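Short chain dehydrogenase (Rhodopseudomonas palustris, PDB 3H7A) probably catalyses the NAD(P)-dependent oxidation or reduction of a substrate not yet identified, as a member of the short-chain dehydrogenase/reductase family. Local coordinates at residues W224-Y227 and Q228-K231. Numbering follows the deposited sequence.
Sequences WQLY and QQPK
Gln-228 folds back over the indole of Trp-224, one turn earlier, at the C-terminal end of helix 216-228. The touch is a CH-pi contact. CG of Gln-228 sits over the face of the five-membered ring of Trp-224, 3.8 Å from its centroid. The chain then bends at chi2 (-84°). This carries the amide obliquely across the indole, the two planes 30° apart. NE2 of Gln-228 comes 3.7 Å from CZ2 of Trp-224. The same NE2 is 3.8 Å from CD2 of Tyr-227. The Tyr-227 ring is nearly parallel to the amide, 8° apart. CD2 of Tyr-227 also lies above the indole, on its rim.

The side chains of Leu-226 and Gln-229 extend in the same direction, one next to the other. CD2 of Leu-226 packs 3.8 Å from OE1 of Gln-229. OE1 of Gln-229 accepts from Thr-235 N, and the side chain packs against Gln-225 of the second subunit.

Backbone bonds show the helix running out. Gln-228 N donates to Trp-224 O at 2.9 Å, a regular i to i-4 bond. The next amide is held more loosely. Gln-229 N makes a weak bond to Gln-225 O at 3.4 Å. A second weak bond joins Gln-229 N to Leu-226 O at 3.3 Å. Lys-136 NZ takes up the carbonyls of Leu-226, Tyr-227 and Gln-229, so a positive charge meets the helix C-terminus.

The helix precedes strand 237-240, an outermost strand of the chain's parallel Rossmann-type sheet. Leu-226 and Gln-229 rest on strand 178-185. Trp-224 reaches helix 18-29, meeting Phe-27 edge-to-face and Lys-26 by cation-pi, while Tyr-227 meets Phe-32 edge-to-face just before strand 33-38.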
loop_
_atom_site.group_PDB
_atom_site.type_symbol
_atom_site.label_atom_id
_atom_site.label_comp_id
_atom_site.label_asym_id
_atom_site.label_seq_id
_atom_site.Cartn_x
_atom_site.Cartn_y
_atom_site.Cartn_z
ATOM N N TRP B 224 5.092 -24.007 4.997
ATOM C CA TRP B 224 4.323 -25.234 4.759
ATOM C C TRP B 224 2.857 -24.920 4.435
ATOM O O TRP B 224 2.281 -25.512 3.521
ATOM C CB TRP B 224 4.441 -26.244 5.918
ATOM C CG TRP B 224 3.753 -27.563 5.565
ATOM C CD1 TRP B 224 2.617 -28.073 6.124
ATOM C CD2 TRP B 224 4.142 -28.490 4.536
ATOM N NE1 TRP B 224 2.280 -29.268 5.518
ATOM C CE2 TRP B 224 3.201 -29.544 4.542
ATOM C CE3 TRP B 224 5.204 -28.540 3.620
ATOM C CZ2 TRP B 224 3.282 -30.627 3.660
ATOM C CZ3 TRP B 224 5.294 -29.622 2.754
ATOM C CH2 TRP B 224 4.327 -30.645 2.769
ATOM N N GLN B 225 2.276 -23.962 5.156
ATOM C CA GLN B 225 0.941 -23.472 4.836
ATOM C C GLN B 225 0.842 -22.975 3.380
ATOM O O GLN B 225 -0.090 -23.337 2.659
ATOM C CB GLN B 225 0.525 -22.374 5.813
ATOM C CG GLN B 225 -0.940 -21.976 5.685
ATOM C CD GLN B 225 -1.211 -20.533 6.068
ATOM O OE1 GLN B 225 -2.068 -19.877 5.471
ATOM N NE2 GLN B 225 -0.488 -20.036 7.070
ATOM N N LEU B 226 1.807 -22.165 2.946
ATOM C CA LEU B 226 1.829 -21.693 1.558
ATOM C C LEU B 226 1.986 -22.859 0.589
ATOM O O LEU B 226 1.322 -22.897 -0.462
ATOM C CB LEU B 226 2.937 -20.656 1.341
ATOM C CG LEU B 226 2.688 -19.232 1.847
ATOM C CD1 LEU B 226 3.962 -18.408 1.828
ATOM C CD2 LEU B 226 1.578 -18.554 1.040
ATOM N N TYR B 227 2.845 -23.817 0.946
ATOM C CA TYR B 227 3.023 -25.008 0.128
ATOM C C TYR B 227 1.685 -25.718 -0.073
ATOM O O TYR B 227 1.358 -26.107 -1.185
ATOM C CB TYR B 227 4.072 -25.986 0.701
ATOM C CG TYR B 227 4.135 -27.253 -0.140
ATOM C CD1 TYR B 227 4.817 -27.269 -1.346
ATOM C CD2 TYR B 227 3.441 -28.399 0.234
ATOM C CE1 TYR B 227 4.834 -28.395 -2.141
ATOM C CE2 TYR B 227 3.470 -29.533 -0.549
ATOM C CZ TYR B 227 4.163 -29.520 -1.730
ATOM O OH TYR B 227 4.182 -30.634 -2.522
ATOM N N GLN B 228 0.916 -25.855 1.006
ATOM C CA GLN B 228 -0.332 -26.617 0.991
ATOM C C GLN B 228 -1.517 -26.013 0.212
ATOM O O GLN B 228 -2.469 -26.728 -0.099
ATOM C CB GLN B 228 -0.761 -26.939 2.419
ATOM C CG GLN B 228 0.162 -27.896 3.150
ATOM C CD GLN B 228 -0.133 -29.353 2.857
ATOM O OE1 GLN B 228 -0.682 -30.063 3.706
ATOM N NE2 GLN B 228 0.238 -29.815 1.661
ATOM N N GLN B 229 -1.462 -24.716 -0.086
ATOM C CA GLN B 229 -2.554 -24.025 -0.775
ATOM C C GLN B 229 -2.819 -24.569 -2.175
ATOM O O GLN B 229 -1.888 -24.681 -2.976
ATOM C CB GLN B 229 -2.257 -22.534 -0.901
ATOM C CG GLN B 229 -2.223 -21.786 0.400
ATOM C CD GLN B 229 -2.026 -20.309 0.192
ATOM O OE1 GLN B 229 -1.452 -19.888 -0.805
ATOM N NE2 GLN B 229 -2.510 -19.508 1.134
ATOM N N PRO B 230 -4.094 -24.874 -2.488
ATOM C CA PRO B 230 -4.457 -25.309 -3.846
ATOM C C PRO B 230 -4.496 -24.124 -4.804
ATOM O O PRO B 230 -4.662 -22.988 -4.350
ATOM C CB PRO B 230 -5.859 -25.898 -3.662
ATOM C CG PRO B 230 -6.428 -25.187 -2.479
ATOM C CD PRO B 230 -5.265 -24.814 -1.589
ATOM N N LYS B 231 -4.380 -24.384 -6.110
ATOM C CA LYS B 231 -4.277 -23.305 -7.109
ATOM C C LYS B 231 -5.553 -22.498 -7.335
ATOM O O LYS B 231 -5.542 -21.490 -8.040
ATOM C CB LYS B 231 -3.685 -23.797 -8.438
ATOM C CG LYS B 231 -4.486 -24.854 -9.187
ATOM C CD LYS B 231 -3.787 -25.289 -10.496
ATOM C CE LYS B 231 -3.574 -24.116 -11.478
ATOM N NZ LYS B 231 -3.249 -24.571 -12.865
#